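Local coordinates for axin interactor, dorsalization associated protein (PDB 2QZQ) that acts as a ventralizing factor in the zebrafish embryo, binding axin and disrupting its homodimers so that axin-mediated JNK activation is inhibited, at residues A[41-46]-A[129-134]; A[83-88]-A[107-112]; A[122-127]-A[135-140]. One frame throughout, in Å; residues are numbered along the deposited sequence.

Interaction 1 of 3, residues A[41-46]-A[129-134]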
# COMPACT_ATOMS: atom_id res chain seq x y z
N LYS A 41 -8.08 6.26 -3.10
CA LYS A 41 -9.32 6.81 -2.53
C LYS A 41 -9.38 8.31 -2.76
O LYS A 41 -8.35 8.97 -2.70
CB LYS A 41 -9.38 6.55 -1.01
CG LYS A 41 -9.42 5.06 -0.57
CD LYS A 41 -10.66 4.36 -1.04
CE LYS A 41 -11.03 3.18 -0.11
NZ LYS A 41 -10.48 1.91 -0.57
N ASP A 42 -10.58 8.85 -3.00
CA ASP A 42 -10.73 10.32 -3.05
C ASP A 42 -10.69 10.94 -1.66
O ASP A 42 -10.53 10.23 -0.65
CB ASP A 42 -11.95 10.78 -3.89
CG ASP A 42 -13.31 10.47 -3.25
OD1 ASP A 42 -13.39 10.08 -2.07
OD2 ASP A 42 -14.34 10.60 -3.96
N LEU A 43 -10.83 12.26 -1.59
CA LEU A 43 -10.91 12.96 -0.30
C LEU A 43 -11.89 12.37 0.68
O LEU A 43 -11.69 12.45 1.89
CB LEU A 43 -11.35 14.40 -0.51
CG LEU A 43 -10.29 15.46 -0.56
CD1 LEU A 43 -11.05 16.78 -0.56
CD2 LEU A 43 -9.32 15.36 0.61
N ASN A 44 -12.99 11.84 0.15
CA ASN A 44 -14.04 11.33 1.02
C ASN A 44 -13.93 9.84 1.30
O ASN A 44 -14.85 9.26 1.86
CB ASN A 44 -15.42 11.69 0.45
CG ASN A 44 -15.64 13.21 0.35
OD1 ASN A 44 -16.04 13.71 -0.69
ND2 ASN A 44 -15.37 13.93 1.44
N GLY A 45 -12.81 9.24 0.91
CA GLY A 45 -12.54 7.83 1.20
C GLY A 45 -13.22 6.86 0.24
O GLY A 45 -13.38 5.68 0.55
N ILE A 46 -13.59 7.36 -0.93
CA ILE A 46 -14.25 6.56 -1.97
C ILE A 46 -13.25 6.11 -3.01
O ILE A 46 -12.45 6.91 -3.50
CB ILE A 46 -15.40 7.36 -2.70
CG1 ILE A 46 -16.44 7.90 -1.71
CG2 ILE A 46 -16.06 6.52 -3.84
CD1 ILE A 46 -16.93 6.92 -0.64
N PHE A 129 -9.98 5.72 5.66
CA PHE A 129 -9.81 6.09 4.27
C PHE A 129 -9.96 7.58 3.99
O PHE A 129 -9.62 8.03 2.91
CB PHE A 129 -10.74 5.27 3.37
CG PHE A 129 -10.35 3.81 3.26
CD1 PHE A 129 -9.11 3.44 2.74
CD2 PHE A 129 -11.23 2.81 3.67
CE1 PHE A 129 -8.77 2.10 2.61
CE2 PHE A 129 -10.89 1.47 3.54
CZ PHE A 129 -9.66 1.12 3.01
N LYS A 130 -10.40 8.34 4.99
CA LYS A 130 -10.35 9.80 4.91
C LYS A 130 -9.09 10.36 5.59
O LYS A 130 -8.82 11.57 5.49
CB LYS A 130 -11.61 10.40 5.53
CG LYS A 130 -12.89 10.09 4.74
CD LYS A 130 -14.08 10.56 5.52
CE LYS A 130 -15.37 10.14 4.84
NZ LYS A 130 -16.52 10.53 5.68
N ARG A 131 -8.29 9.48 6.21
CA ARG A 131 -7.06 9.83 6.97
C ARG A 131 -7.17 11.07 7.88
O ARG A 131 -6.28 11.90 7.98
CB ARG A 131 -5.79 9.84 6.08
CG ARG A 131 -5.79 10.74 4.86
CD ARG A 131 -6.31 10.06 3.59
NE ARG A 131 -6.27 10.98 2.44
CZ ARG A 131 -7.14 10.99 1.43
NH1 ARG A 131 -8.18 10.13 1.36
NH2 ARG A 131 -6.96 11.85 0.45
N LYS A 132 -8.31 11.15 8.56
CA LYS A 132 -8.64 12.26 9.46
C LYS A 132 -8.15 12.01 10.88
O LYS A 132 -7.76 12.94 11.58
CB LYS A 132 -10.16 12.44 9.49
CG LYS A 132 -10.81 12.89 8.18
CD LYS A 132 -10.02 13.99 7.54
CE LYS A 132 -10.92 15.01 6.85
NZ LYS A 132 -10.15 16.28 6.80
N LYS A 133 -8.22 10.76 11.32
CA LYS A 133 -7.81 10.39 12.67
C LYS A 133 -6.87 9.20 12.60
O LYS A 133 -7.26 8.14 12.15
CB LYS A 133 -9.01 10.06 13.56
CG LYS A 133 -9.71 11.28 14.16
CD LYS A 133 -11.06 10.91 14.81
CE LYS A 133 -10.89 10.14 16.10
NZ LYS A 133 -12.23 10.14 16.78
N LEU A 134 -5.63 9.40 13.06
CA LEU A 134 -4.53 8.42 12.90
C LEU A 134 -3.89 8.03 14.24
O LEU A 134 -3.54 8.90 15.05
CB LEU A 134 -3.48 8.98 11.93
CG LEU A 134 -4.00 9.46 10.56
CD1 LEU A 134 -2.94 10.17 9.74
CD2 LEU A 134 -4.61 8.26 9.75
O HOH W 1 -9.74 13.35 3.40
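Lys41 lays the end of its side chain over one face of the Phe129 ring. CE sits above the middle of the ring, 3.5 Å from the centroid, as a CH-pi contact, and NZ follows at 3.8 Å from the same centroid in a cation-pi interaction. With CG anti to the carbonyl carbon (chi1 -62°), Lys41 CG comes to 3.7 Å from Phe129 CD1, and bends at chi2 and chi4 bring CE and NZ over the ring, while NZ keeps a salt bridge to Asp47.

The direct hydrogen bond between the segments comes from Arg131. Its NH1 donates to Asp42 O at 3.1 Å and to Phe129 O at 3.0 Å, both oxygens lying in the guanidinium plane. Asp42 O is therefore gripped twice, since Gly45 N closes the type I turn from the opposite face of the carbonyl plane. Arg131 NE forms a salt bridge with Glu109, which helps fix the rotation of the group. A water bridges Leu43 O, at 2.6 Å, to Lys130 O.

Gly45 CA meets Phe129 O at 3.4 Å, a CA-H...O contact; a side chain there would crowd Phe129 CB and Lys130 CG. Lys130 runs extended past Asn44, with CE 3.2 Å from Asn44 O.

Two loops of the C2 domain are thus joined by cations in different roles: Arg131 donates to carbonyls, Lys41 lies over an aromatic face, and Glu109 and Asp47 probably balance their charges.

Interaction 2 of 3, residues A[83-88]-A[107-112]; sequences GAAIFF and FMEMDE
Strands 85-94 and 99-109 form a beta hairpin of the C2 domain, and this contact lies at its open end, away from the turn. Ile86 and Met108 make the antiparallel hydrogen-bonded pair: Ile86 N donates to Met108 O at 2.9 Å, and Met108 N returns a bond to Ile86 O at 2.8 Å. Ala85 with Glu109 and Phe87 with Phe107 are the non-hydrogen-bonded pairs on either side.

On the face carrying Phe87 and Phe107, Phe107 CB stands over the Phe87 ring, 3.9 Å from its centroid. Chi1 of 62°, with CG between the backbone N and the carbonyl carbon, swings the Phe107 ring alongside that of Phe87, planes at 29° and slid apart with little overlap. On the other face selenomethionine Met108 brings CG to the in-plane edge of Phe88, 3.9 Å from CE2.

Where the pairing ends, a water accepts from Met110 N and lies 2.6 Å from both Ala84 O and Glu109 OE1; Glu109 OE2 pairs with Arg131. Selenomethionine Met110 rests SE against Ala84 CB at 3.9 Å. Such antiparallel pairing, its Ile86, Met108 and Phe88 face packed inward on strands 15-24 and 144-151, is typical of a C2 beta sandwich.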
# COMPACT_ATOMS: atom_id res chain seq x y z
N GLY A 83 -7.18 15.76 -4.08
CA GLY A 83 -7.19 15.17 -2.73
C GLY A 83 -7.12 13.64 -2.68
O GLY A 83 -7.42 13.05 -1.64
N ALA A 84 -6.74 13.00 -3.78
CA ALA A 84 -6.64 11.53 -3.77
C ALA A 84 -5.46 11.06 -2.91
O ALA A 84 -4.49 11.80 -2.67
CB ALA A 84 -6.53 10.99 -5.17
N ALA A 85 -5.58 9.84 -2.41
CA ALA A 85 -4.46 9.20 -1.71
C ALA A 85 -4.42 7.72 -2.08
O ALA A 85 -5.46 7.11 -2.35
CB ALA A 85 -4.61 9.36 -0.22
N ILE A 86 -3.22 7.17 -2.09
CA ILE A 86 -3.02 5.75 -2.29
C ILE A 86 -2.83 5.09 -0.90
O ILE A 86 -1.95 5.50 -0.13
CB ILE A 86 -1.77 5.48 -3.17
CG1 ILE A 86 -1.79 6.35 -4.46
CG2 ILE A 86 -1.66 3.99 -3.58
CD1 ILE A 86 -0.53 6.20 -5.29
N PHE A 87 -3.65 4.08 -0.63
CA PHE A 87 -3.60 3.33 0.64
C PHE A 87 -2.96 1.97 0.46
O PHE A 87 -3.10 1.35 -0.59
CB PHE A 87 -5.03 3.13 1.15
CG PHE A 87 -5.57 4.31 1.86
CD1 PHE A 87 -5.51 4.37 3.25
CD2 PHE A 87 -6.13 5.37 1.16
CE1 PHE A 87 -6.00 5.53 3.94
CE2 PHE A 87 -6.62 6.50 1.82
CZ PHE A 87 -6.55 6.57 3.21
N PHE A 88 -2.26 1.52 1.50
CA PHE A 88 -1.63 0.22 1.55
C PHE A 88 -2.08 -0.35 2.88
O PHE A 88 -1.76 0.23 3.92
CB PHE A 88 -0.09 0.35 1.55
CG PHE A 88 0.42 1.21 0.44
CD1 PHE A 88 0.82 0.64 -0.76
CD2 PHE A 88 0.43 2.60 0.57
CE1 PHE A 88 1.26 1.46 -1.83
CE2 PHE A 88 0.87 3.40 -0.47
CZ PHE A 88 1.26 2.83 -1.67
N PHE A 107 -0.56 5.40 3.90
CA PHE A 107 -1.11 6.04 2.73
C PHE A 107 -0.13 7.07 2.23
O PHE A 107 0.80 7.47 2.95
CB PHE A 107 -2.46 6.70 3.05
CG PHE A 107 -2.38 7.79 4.08
CD1 PHE A 107 -2.36 7.49 5.44
CD2 PHE A 107 -2.30 9.13 3.69
CE1 PHE A 107 -2.33 8.51 6.40
CE2 PHE A 107 -2.22 10.13 4.63
CZ PHE A 107 -2.25 9.85 5.98
N MSE A 108 -0.33 7.49 0.98
CA MSE A 108 0.42 8.60 0.44
C MSE A 108 -0.47 9.53 -0.35
O MSE A 108 -1.27 9.07 -1.17
CB MSE A 108 1.65 8.15 -0.36
CG MSE A 108 1.44 7.10 -1.42
SE MSE A 108 3.22 6.72 -2.29
CE MSE A 108 3.12 7.89 -3.53
N GLU A 109 -0.34 10.83 -0.08
CA GLU A 109 -1.03 11.89 -0.81
C GLU A 109 -0.41 12.11 -2.19
O GLU A 109 0.71 11.68 -2.46
CB GLU A 109 -1.06 13.20 -0.01
CG GLU A 109 -1.71 13.16 1.41
CD GLU A 109 -3.25 12.97 1.43
OE1 GLU A 109 -3.92 13.07 0.38
OE2 GLU A 109 -3.81 12.71 2.52
N MSE A 110 -1.14 12.80 -3.06
CA MSE A 110 -0.67 13.05 -4.44
C MSE A 110 0.69 13.76 -4.52
O MSE A 110 1.52 13.44 -5.38
CB MSE A 110 -1.71 13.88 -5.20
CG MSE A 110 -3.01 13.17 -5.47
SE MSE A 110 -2.85 11.43 -6.42
CE MSE A 110 -1.32 11.52 -7.40
N ASP A 111 0.90 14.72 -3.62
CA ASP A 111 2.13 15.53 -3.62
C ASP A 111 3.36 14.74 -3.12
O ASP A 111 4.49 15.25 -3.14
CB ASP A 111 1.91 16.87 -2.87
CG ASP A 111 1.71 16.72 -1.36
OD1 ASP A 111 1.60 15.59 -0.81
OD2 ASP A 111 1.67 17.76 -0.68
N GLU A 112 3.13 13.49 -2.69
CA GLU A 112 4.20 12.57 -2.30
C GLU A 112 4.67 11.64 -3.42
O GLU A 112 5.62 10.86 -3.24
CB GLU A 112 3.79 11.72 -1.11
CG GLU A 112 3.50 12.52 0.13
CD GLU A 112 3.17 11.62 1.29
OE1 GLU A 112 4.13 11.12 1.90
OE2 GLU A 112 1.98 11.43 1.59
O HOH W 2 -3.60 14.15 -1.94

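Interaction 3 of 3, residues A[122-127]-A[135-140]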
# COMPACT_ATOMS: atom_id res chain seq x y z
N LEU A 122 3.29 3.33 9.58
CA LEU A 122 2.06 2.56 9.67
C LEU A 122 1.15 3.08 10.79
O LEU A 122 1.63 3.41 11.88
CB LEU A 122 2.35 1.07 9.91
CG LEU A 122 3.09 0.66 8.61
CD1 LEU A 122 4.27 -0.21 8.80
CD2 LEU A 122 2.16 0.25 7.50
N TYR A 123 -0.14 3.06 10.50
CA TYR A 123 -1.16 3.45 11.44
C TYR A 123 -2.02 2.25 11.77
O TYR A 123 -2.22 1.40 10.92
CB TYR A 123 -2.00 4.58 10.85
CG TYR A 123 -1.17 5.84 10.73
CD1 TYR A 123 -0.79 6.55 11.87
CD2 TYR A 123 -0.69 6.27 9.49
CE1 TYR A 123 0.01 7.68 11.80
CE2 TYR A 123 0.13 7.40 9.40
CZ TYR A 123 0.48 8.09 10.56
OH TYR A 123 1.26 9.22 10.48
N LYS A 124 -2.52 2.19 13.00
CA LYS A 124 -3.30 1.06 13.49
C LYS A 124 -4.65 0.98 12.78
O LYS A 124 -5.26 2.02 12.44
CB LYS A 124 -3.54 1.20 14.99
CG LYS A 124 -2.33 1.22 15.86
CD LYS A 124 -2.72 1.39 17.32
CE LYS A 124 -1.52 1.11 18.26
NZ LYS A 124 -1.76 1.61 19.67
N LYS A 125 -5.11 -0.25 12.53
CA LYS A 125 -6.49 -0.51 12.14
C LYS A 125 -7.44 0.12 13.18
O LYS A 125 -7.03 0.34 14.32
CB LYS A 125 -6.75 -2.04 12.07
CG LYS A 125 -6.40 -2.82 13.33
CD LYS A 125 -7.63 -3.21 14.17
CE LYS A 125 -8.60 -4.09 13.40
NZ LYS A 125 -7.92 -5.34 12.94
N PRO A 126 -8.70 0.43 12.77
CA PRO A 126 -9.27 0.27 11.42
C PRO A 126 -8.78 1.35 10.46
O PRO A 126 -8.47 2.47 10.88
CB PRO A 126 -10.79 0.41 11.65
CG PRO A 126 -10.92 1.24 12.87
CD PRO A 126 -9.66 1.05 13.71
N THR A 127 -8.70 1.01 9.19
CA THR A 127 -8.25 1.98 8.20
C THR A 127 -9.20 3.17 8.18
O THR A 127 -10.42 2.99 8.13
CB THR A 127 -8.14 1.34 6.81
OG1 THR A 127 -7.32 0.17 6.91
CG2 THR A 127 -7.46 2.31 5.82
N ASN A 135 -3.68 6.73 14.43
CA ASN A 135 -3.03 6.20 15.63
C ASN A 135 -1.81 5.45 15.16
O ASN A 135 -1.94 4.47 14.43
CB ASN A 135 -4.00 5.29 16.38
CG ASN A 135 -5.32 6.00 16.73
OD1 ASN A 135 -6.40 5.61 16.26
ND2 ASN A 135 -5.22 7.07 17.49
N LEU A 136 -0.63 5.95 15.51
CA LEU A 136 0.64 5.37 15.03
C LEU A 136 0.82 3.99 15.60
O LEU A 136 0.63 3.77 16.80
CB LEU A 136 1.82 6.28 15.44
CG LEU A 136 3.21 5.92 14.86
CD1 LEU A 136 3.20 6.07 13.36
CD2 LEU A 136 4.28 6.84 15.44
N LEU A 137 1.19 3.03 14.75
CA LEU A 137 1.40 1.67 15.21
C LEU A 137 2.60 1.53 16.17
O LEU A 137 2.51 0.90 17.22
CB LEU A 137 1.55 0.71 13.99
CG LEU A 137 1.66 -0.78 14.29
CD1 LEU A 137 0.39 -1.32 14.88
CD2 LEU A 137 2.00 -1.54 13.02
N THR A 138 3.74 2.11 15.78
CA THR A 138 4.96 2.03 16.55
C THR A 138 5.84 3.24 16.26
O THR A 138 5.75 3.84 15.18
CB THR A 138 5.75 0.72 16.25
OG1 THR A 138 6.91 0.67 17.10
CG2 THR A 138 6.19 0.65 14.77
N LYS A 139 6.64 3.62 17.24
CA LYS A 139 7.65 4.66 17.06
C LYS A 139 8.97 4.04 16.61
O LYS A 139 9.90 4.77 16.24
CB LYS A 139 7.89 5.43 18.36
CG LYS A 139 6.82 6.44 18.66
CD LYS A 139 7.42 7.55 19.48
CE LYS A 139 6.38 8.51 19.84
NZ LYS A 139 5.36 7.85 20.70
N LYS A 140 9.04 2.70 16.62
CA LYS A 140 10.22 2.01 16.08
C LYS A 140 10.40 2.29 14.57
O LYS A 140 9.42 2.53 13.84
CB LYS A 140 10.14 0.51 16.36
CG LYS A 140 10.31 0.17 17.85
CD LYS A 140 10.21 -1.32 18.08
CE LYS A 140 10.75 -1.68 19.45
NZ LYS A 140 10.61 -3.14 19.74
O HOH W 3 4.03 2.73 12.99
O HOH W 4 -5.13 4.80 12.78
O HOH W 5 -1.20 4.30 18.75
O HOH W 6 -7.13 3.02 15.33
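Leu122 O is held by two donors: Leu137 N reaches it at 2.9 Å in a nearly straight bond (171° at the hydrogen), and a water donates to it at 2.7 Å while accepting from Thr138 N. The second direct bond runs the other way, from Lys124 N to Asn135 O at 2.8 Å, the donor standing almost in line with the carbonyl. Between them Tyr123 and Leu136 form a single bridge, through which the loop after strand 116-124 doubles back beside that strand.

Tyr123 turns its ring so that the CD1 edge faces the Asn135 carbonyl, with CE1 3.9 Å from Leu136 CD1. Its hydroxyl bonds to Glu121, and Phe105 and Leu134 pack against the side chain. Replacing Tyr123 by an alanine is likely to open a gap beside Leu136 and leave Glu121 without the hydroxyl.

Leu137 spreads its two methyls: CD1 lies 3.8 Å from Lys124 CG and CD2 is 4.1 Å from Leu122 CB. With CG opposite the backbone N (chi1 -175°), the branch points back at strand 116-124. The Lys124 chain runs extended past Leu137 to the Leu136 carbonyl, and a water joins its NZ to Leu136 O.

A further water links Lys124 O to Asn135 N, accepting from Asn135 N at 2.9 Å, and another lies within bonding distance of Lys125 O and Asn135 OD1. Two main-chain bonds thus set the alignment, and waters flank them, adding indirect links at this exposed edge.

How the interactions relate
Interaction 2 is the buried contact, a stretch of regular strand pairing with aromatic and aliphatic side chains; interactions 1 and 3 lie nearer the surface. Arg131 ties interaction 1 to interaction 2 through its salt bridge with Glu109, and Lys41 N probably bonds to Ala85 O, continuing the sheet from strand 34-41 to strand 85-94. Interactions 1 and 3 share the loop between strands 116-124 and 144-151: residues 129-134 meet a turn by an arginine bond to a carbonyl and a lysine over a ring, whereas residues 135-137 pair briefly with strand 116-124. The second strand of interaction 2, 99-109, neighbours strand 116-124 of interaction 3, with Phe107 packed against Tyr123.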